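Uronate isomerase (Bacillus halodurans C-125, PDB 3HK9) probably interconverts uronates such as D-glucuronate with their keto-sugar isomers, using a zinc-containing active site of the amidohydrolase type. Local coordinates at residues F30-G35 / D162-A167; G323-M328 / H353-V358. All coordinates share one frame; numbering follows the deposited sequence.

Interaction 1: F30-G35 / D162-A167; sequences FSPNFG and DSRFHA
Ser31 and Asp162 carry the polar side of this contact. The backbone N of Asp162 donates to Ser31 OG over 3.1 Å, and the bond is nearly straight at 171°. The same hydroxyl oxygen lies 3.0 Å from Asp162 OD2 and 3.0 Å from Asn33 OD1, and its one proton could serve either. Ser31 OG stands anti to the backbone N (chi1 -173°), which carries it across to Asp162. The other end of Asn33 is held by Gln160, whose backbone O takes a hydrogen bond from Asn33 ND2.

A salt bridge stiffens the carboxylate. Arg164 grips it side-on, NE to OD1 and NH2 to OD2, from above the carboxylate plane. Asp162 OD1 also accepts from the backbone N of Arg164 at 2.7 Å, an Asx turn within the type I turn from Asp162 to Phe165. Putting an alanine at Asp162 would probably leave the Arg164 guanidinium without this mate and Ser31 OG without one of its oxygen neighbours.

The apolar side is a CH-pi contact. Ser31 CA sits over one face of the Phe165 ring, 3.5 Å from its centroid and 9° off the normal. Pro32 CD comes to Phe165 CE2 at 3.6 Å and approaches the ring obliquely.

The contact lies where the loop after strand 22-24 meets the turn leading into strand 165-166, which lies beside the parallel strand 137-141. Helix 124-134 touches Pro32 and Arg164 through Val128. Phe165 packs on Val140 of strand 137-141.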
loop_
_atom_site.group_PDB
_atom_site.type_symbol
_atom_site.label_atom_id
_atom_site.label_comp_id
_atom_site.label_asym_id
_atom_site.label_seq_id
_atom_site.Cartn_x
_atom_site.Cartn_y
_atom_site.Cartn_z
ATOM N N PHE A 30 -11.222 21.970 -63.205
ATOM C CA PHE A 30 -11.497 22.631 -64.477
ATOM C C PHE A 30 -12.895 23.232 -64.432
ATOM O O PHE A 30 -13.784 22.679 -63.785
ATOM C CB PHE A 30 -11.432 21.612 -65.619
ATOM C CG PHE A 30 -10.104 20.921 -65.745
ATOM C CD1 PHE A 30 -9.088 21.476 -66.516
ATOM C CD2 PHE A 30 -9.863 19.723 -65.078
ATOM C CE1 PHE A 30 -7.845 20.849 -66.626
ATOM C CE2 PHE A 30 -8.618 19.083 -65.176
ATOM C CZ PHE A 30 -7.610 19.649 -65.952
ATOM N N SER A 31 -13.085 24.366 -65.104
ATOM C CA SER A 31 -14.401 24.992 -65.155
ATOM C C SER A 31 -15.323 23.862 -65.611
ATOM O O SER A 31 -14.971 23.097 -66.512
ATOM C CB SER A 31 -14.416 26.125 -66.177
ATOM O OG SER A 31 -15.638 26.840 -66.117
ATOM N N PRO A 32 -16.509 23.737 -64.996
ATOM C CA PRO A 32 -17.458 22.677 -65.354
ATOM C C PRO A 32 -17.779 22.508 -66.843
ATOM O O PRO A 32 -18.001 21.389 -67.302
ATOM C CB PRO A 32 -18.691 23.021 -64.513
ATOM C CG PRO A 32 -18.587 24.510 -64.359
ATOM C CD PRO A 32 -17.128 24.701 -64.071
ATOM N N ASN A 33 -17.790 23.601 -67.595
ATOM C CA ASN A 33 -18.104 23.525 -69.021
ATOM C C ASN A 33 -17.051 22.767 -69.843
ATOM O O ASN A 33 -17.228 22.562 -71.045
ATOM C CB ASN A 33 -18.309 24.936 -69.588
ATOM C CG ASN A 33 -17.020 25.726 -69.673
ATOM O OD1 ASN A 33 -16.174 25.661 -68.779
ATOM N ND2 ASN A 33 -16.870 26.491 -70.745
ATOM N N PHE A 34 -15.961 22.355 -69.200
ATOM C CA PHE A 34 -14.917 21.600 -69.896
ATOM C C PHE A 34 -15.282 20.119 -69.897
ATOM O O PHE A 34 -14.612 19.305 -70.536
ATOM C CB PHE A 34 -13.547 21.796 -69.233
ATOM C CG PHE A 34 -12.799 23.009 -69.718
ATOM C CD1 PHE A 34 -13.261 24.290 -69.441
ATOM C CD2 PHE A 34 -11.629 22.867 -70.454
ATOM C CE1 PHE A 34 -12.567 25.414 -69.889
ATOM C CE2 PHE A 34 -10.926 23.989 -70.908
ATOM C CZ PHE A 34 -11.400 25.262 -70.623
ATOM N N GLY A 35 -16.333 19.774 -69.154
ATOM C CA GLY A 35 -16.798 18.400 -69.115
ATOM C C GLY A 35 -16.210 17.417 -68.118
ATOM O O GLY A 35 -15.653 17.793 -67.085
ATOM N N ASP A 162 -15.479 29.751 -67.057
ATOM C CA ASP A 162 -16.301 30.852 -66.578
ATOM C C ASP A 162 -15.417 31.765 -65.729
ATOM O O ASP A 162 -14.281 31.410 -65.405
ATOM C CB ASP A 162 -17.519 30.346 -65.786
ATOM C CG ASP A 162 -17.145 29.646 -64.493
ATOM O OD1 ASP A 162 -16.541 30.293 -63.612
ATOM O OD2 ASP A 162 -17.471 28.444 -64.352
ATOM N N SER A 163 -15.939 32.941 -65.393
ATOM C CA SER A 163 -15.212 33.944 -64.620
ATOM C C SER A 163 -14.571 33.464 -63.312
ATOM O O SER A 163 -13.639 34.089 -62.814
ATOM C CB SER A 163 -16.142 35.120 -64.313
ATOM O OG SER A 163 -17.216 34.697 -63.487
ATOM N N ARG A 164 -15.060 32.364 -62.757
ATOM C CA ARG A 164 -14.514 31.853 -61.499
ATOM C C ARG A 164 -13.265 30.996 -61.687
ATOM O O ARG A 164 -12.522 30.742 -60.735
ATOM C CB ARG A 164 -15.578 31.034 -60.771
ATOM C CG ARG A 164 -16.884 31.776 -60.546
ATOM C CD ARG A 164 -17.974 30.817 -60.094
ATOM N NE ARG A 164 -18.238 29.797 -61.106
ATOM C CZ ARG A 164 -19.102 28.799 -60.958
ATOM N NH1 ARG A 164 -19.793 28.678 -59.831
ATOM N NH2 ARG A 164 -19.291 27.930 -61.942
ATOM N N PHE A 165 -13.031 30.552 -62.917
ATOM C CA PHE A 165 -11.884 29.707 -63.207
ATOM C C PHE A 165 -10.833 30.411 -64.049
ATOM O O PHE A 165 -11.157 31.079 -65.027
ATOM C CB PHE A 165 -12.367 28.438 -63.899
ATOM C CG PHE A 165 -13.153 27.526 -62.999
ATOM C CD1 PHE A 165 -12.537 26.454 -62.367
ATOM C CD2 PHE A 165 -14.505 27.745 -62.776
ATOM C CE1 PHE A 165 -13.259 25.607 -61.528
ATOM C CE2 PHE A 165 -15.239 26.904 -61.939
ATOM C CZ PHE A 165 -14.614 25.832 -61.314
ATOM N N HIS A 166 -9.570 30.269 -63.660
ATOM C CA HIS A 166 -8.476 30.908 -64.381
ATOM C C HIS A 166 -7.453 29.891 -64.888
ATOM O O HIS A 166 -7.242 28.843 -64.275
ATOM C CB HIS A 166 -7.797 31.947 -63.486
ATOM C CG HIS A 166 -8.750 32.940 -62.897
ATOM N ND1 HIS A 166 -9.597 32.631 -61.852
ATOM C CD2 HIS A 166 -9.020 34.226 -63.231
ATOM C CE1 HIS A 166 -10.346 33.683 -61.569
ATOM N NE2 HIS A 166 -10.016 34.663 -62.390
ATOM N N ALA A 167 -6.818 30.215 -66.008
ATOM C CA ALA A 167 -5.843 29.324 -66.621
ATOM C C ALA A 167 -4.403 29.522 -66.183
ATOM O O ALA A 167 -3.975 30.629 -65.829
ATOM C CB ALA A 167 -5.923 29.443 -68.143
#

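Interaction 2: G323-M328 / H353-V358; sequences GCWWFM and HSDARV. With ZN (zinc ion), chain P; REL (D-glucuronic acid), chain M; CO3 (carbonate ion), chain N.
Gly323 and His353 bring the two loop segments closest, with CA atoms 5.3 Å apart, and the backbones diverge to 7.7 Å between the CA atoms of Trp325 and Asp355. Gly323 CA lies 3.5 Å from His353 ND1, at the edge of the imidazole; a CB on Gly323 would point at this nitrogen and probably clash, and the residue's phi is positive as well. His353 and Trp325 meet obliquely. Trp325 CD1 comes to Asp355 OD2 at 3.0 Å. The carboxylate lies at the indole edge, with the two planes only 19° apart. Water 2 accepts from Trp326 N and donates to Asp355 OD2, bridging the segments.

This is the metal site at the mouth of an amidohydrolase-type barrel. Asp355 OD1 binds zinc at 2.2 Å, with His26 and His28 as further protein ligands. D-Glucuronic acid adds O5 and O6B.

With chi1 at -175°, the Trp325 ring swings away from its own backbone N and NE1 faces the site, where it donates to the sugar O5 at 2.8 Å and 172°. The Trp326 ring lies against the sugar, with REL C1 over one face; the opposite face meets the Phe327 ring. Trp326 NE1 donates a hydrogen bond to O3 of a carbonate, probably from the crystallisation liquor, also held by Arg314 and Lys315 of the second subunit. Arg357 NE donates to O2 of the sugar at 2.6 Å, and NH2 to its O3, from a chain extended from CG to NE.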
loop_
_atom_site.group_PDB
_atom_site.type_symbol
_atom_site.label_atom_id
_atom_site.label_comp_id
_atom_site.label_asym_id
_atom_site.label_seq_id
_atom_site.Cartn_x
_atom_site.Cartn_y
_atom_site.Cartn_z
ATOM N N GLY A 323 2.022 28.141 -50.851
ATOM C CA GLY A 323 1.584 26.830 -50.421
ATOM C C GLY A 323 2.487 25.864 -49.688
ATOM O O GLY A 323 3.699 26.067 -49.535
ATOM N N CYS A 324 1.830 24.806 -49.217
ATOM C CA CYS A 324 2.436 23.687 -48.506
ATOM C C CYS A 324 2.011 22.563 -49.443
ATOM O O CYS A 324 0.951 21.946 -49.293
ATOM C CB CYS A 324 1.804 23.535 -47.120
ATOM S SG CYS A 324 1.980 25.032 -46.093
ATOM N N TRP A 325 2.863 22.345 -50.431
ATOM C CA TRP A 325 2.643 21.389 -51.499
ATOM C C TRP A 325 2.796 19.894 -51.257
ATOM O O TRP A 325 3.814 19.435 -50.733
ATOM C CB TRP A 325 3.541 21.802 -52.668
ATOM C CG TRP A 325 3.387 21.008 -53.929
ATOM C CD1 TRP A 325 2.218 20.579 -54.497
ATOM C CD2 TRP A 325 4.432 20.653 -54.847
ATOM N NE1 TRP A 325 2.472 19.987 -55.715
ATOM C CE2 TRP A 325 3.821 20.021 -55.956
ATOM C CE3 TRP A 325 5.826 20.811 -54.842
ATOM C CZ2 TRP A 325 4.557 19.547 -57.052
ATOM C CZ3 TRP A 325 6.561 20.337 -55.938
ATOM C CH2 TRP A 325 5.919 19.714 -57.026
ATOM N N TRP A 326 1.749 19.152 -51.616
ATOM C CA TRP A 326 1.780 17.694 -51.590
ATOM C C TRP A 326 2.124 17.027 -50.256
ATOM O O TRP A 326 1.294 16.943 -49.351
ATOM C CB TRP A 326 2.798 17.274 -52.652
ATOM C CG TRP A 326 2.566 15.993 -53.361
ATOM C CD1 TRP A 326 1.917 14.884 -52.893
ATOM C CD2 TRP A 326 3.093 15.644 -54.641
ATOM N NE1 TRP A 326 2.019 13.861 -53.812
ATOM C CE2 TRP A 326 2.737 14.305 -54.892
ATOM C CE3 TRP A 326 3.841 16.339 -55.602
ATOM C CZ2 TRP A 326 3.101 13.644 -56.068
ATOM C CZ3 TRP A 326 4.203 15.686 -56.765
ATOM C CH2 TRP A 326 3.830 14.347 -56.989
ATOM N N PHE A 327 3.349 16.522 -50.151
ATOM C CA PHE A 327 3.801 15.862 -48.930
ATOM C C PHE A 327 4.015 16.893 -47.816
ATOM O O PHE A 327 4.212 16.539 -46.657
ATOM C CB PHE A 327 5.085 15.069 -49.214
ATOM C CG PHE A 327 4.948 14.097 -50.363
ATOM C CD1 PHE A 327 3.968 13.104 -50.338
ATOM C CD2 PHE A 327 5.758 14.204 -51.486
ATOM C CE1 PHE A 327 3.792 12.234 -51.423
ATOM C CE2 PHE A 327 5.593 13.338 -52.580
ATOM C CZ PHE A 327 4.608 12.356 -52.545
ATOM N N MET A 328 3.979 18.171 -48.182
ATOM C CA MET A 328 4.115 19.260 -47.213
ATOM C C MET A 328 2.721 19.606 -46.672
ATOM O O MET A 328 2.592 20.235 -45.619
ATOM C CB MET A 328 4.694 20.518 -47.879
ATOM C CG MET A 328 6.129 20.398 -48.407
ATOM S SD MET A 328 7.359 20.237 -47.090
ATOM C CE MET A 328 7.392 18.457 -46.908
ATOM N N HIS A 353 -2.564 26.588 -51.001
ATOM C CA HIS A 353 -3.326 26.309 -52.217
ATOM C C HIS A 353 -3.885 24.917 -51.953
ATOM O O HIS A 353 -3.343 24.186 -51.126
ATOM C CB HIS A 353 -2.459 26.350 -53.494
ATOM C CG HIS A 353 -1.457 25.242 -53.609
ATOM N ND1 HIS A 353 -0.181 25.333 -53.093
ATOM C CD2 HIS A 353 -1.535 24.032 -54.212
ATOM C CE1 HIS A 353 0.484 24.228 -53.376
ATOM N NE2 HIS A 353 -0.315 23.422 -54.055
ATOM N N SER A 354 -4.977 24.547 -52.615
ATOM C CA SER A 354 -5.575 23.237 -52.361
ATOM C C SER A 354 -4.974 22.104 -53.168
ATOM O O SER A 354 -4.835 20.996 -52.663
ATOM C CB SER A 354 -7.075 23.271 -52.637
ATOM O OG SER A 354 -7.327 23.357 -54.031
ATOM N N ASP A 355 -4.636 22.380 -54.425
ATOM C CA ASP A 355 -4.083 21.357 -55.309
ATOM C C ASP A 355 -5.208 20.343 -55.543
ATOM O O ASP A 355 -4.957 19.169 -55.808
ATOM C CB ASP A 355 -2.900 20.653 -54.632
ATOM C CG ASP A 355 -1.807 20.260 -55.609
ATOM O OD1 ASP A 355 -2.111 20.011 -56.795
ATOM O OD2 ASP A 355 -0.636 20.194 -55.183
ATOM N N ALA A 356 -6.452 20.796 -55.431
ATOM C CA ALA A 356 -7.587 19.894 -55.596
ATOM C C ALA A 356 -7.608 19.173 -56.939
ATOM O O ALA A 356 -7.392 19.776 -57.991
ATOM C CB ALA A 356 -8.899 20.652 -55.388
ATOM N N ARG A 357 -7.850 17.867 -56.880
ATOM C CA ARG A 357 -7.947 17.029 -58.070
ATOM C C ARG A 357 -9.415 16.633 -58.190
ATOM O O ARG A 357 -9.899 16.294 -59.266
ATOM C CB ARG A 357 -7.075 15.778 -57.930
ATOM C CG ARG A 357 -5.611 15.990 -58.305
ATOM C CD ARG A 357 -4.818 14.707 -58.162
ATOM N NE ARG A 357 -3.491 14.798 -58.770
ATOM C CZ ARG A 357 -3.266 14.801 -60.080
ATOM N NH1 ARG A 357 -4.280 14.715 -60.931
ATOM N NH2 ARG A 357 -2.027 14.887 -60.545
ATOM N N VAL A 358 -10.111 16.686 -57.060
ATOM C CA VAL A 358 -11.530 16.367 -56.998
ATOM C C VAL A 358 -12.227 17.566 -56.358
ATOM O O VAL A 358 -11.848 18.006 -55.273
ATOM C CB VAL A 358 -11.790 15.104 -56.146
ATOM C CG1 VAL A 358 -13.280 14.762 -56.156
ATOM C CG2 VAL A 358 -10.971 13.936 -56.685
HETATM ZN ZN ZN P . -0.572 20.122 -58.374
HETATM O O6A REL M . 2.911 18.860 -60.324
HETATM C C6 REL M . 1.808 19.071 -59.739
HETATM O O6B REL M . 0.990 19.956 -60.041
HETATM C C5 REL M . 1.488 18.150 -58.558
HETATM O O5 REL M . 0.737 18.904 -57.598
HETATM C C4 REL M . 0.660 16.895 -58.968
HETATM O O4 REL M . 1.469 16.158 -59.909
HETATM C C3 REL M . 0.277 15.950 -57.793
HETATM O O3 REL M . -0.248 14.693 -58.269
HETATM C C2 REL M . -0.751 16.624 -56.854
HETATM O O2 REL M . -2.068 16.135 -57.063
HETATM C C1 REL M . -0.347 16.437 -55.386
HETATM O O1 REL M . -0.640 17.274 -54.528
HETATM C C CO3 N . 1.054 10.136 -53.236
HETATM O O1 CO3 N . 1.744 9.557 -52.279
HETATM O O2 CO3 N . -0.180 9.785 -53.453
HETATM O O3 CO3 N . 1.558 11.133 -53.890
HETATM O O HOH W 1 -0.985 22.424 -51.087
HETATM O O HOH W 2 -0.631 20.119 -52.413
#

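The chain reaches segment 30-35 soon after strand 22-24 and the zinc ligands His26 and His28. Interaction 1 closes the first large loop, which holds 126 mostly helical residues and ends at strand 165-166. The chain then runs through the strands of the mixed sheet to 319-321. Interaction 2 closes a shorter loop of 24 residues around helix 331-345. The two loops follow in series and neither nest nor cross. Their centres are 19 Å apart, and their nearest atoms are about 7 Å apart. The zinc site joins their neighbourhoods: His26 and His28, just before interaction 1, share the metal with Asp355 of interaction 2.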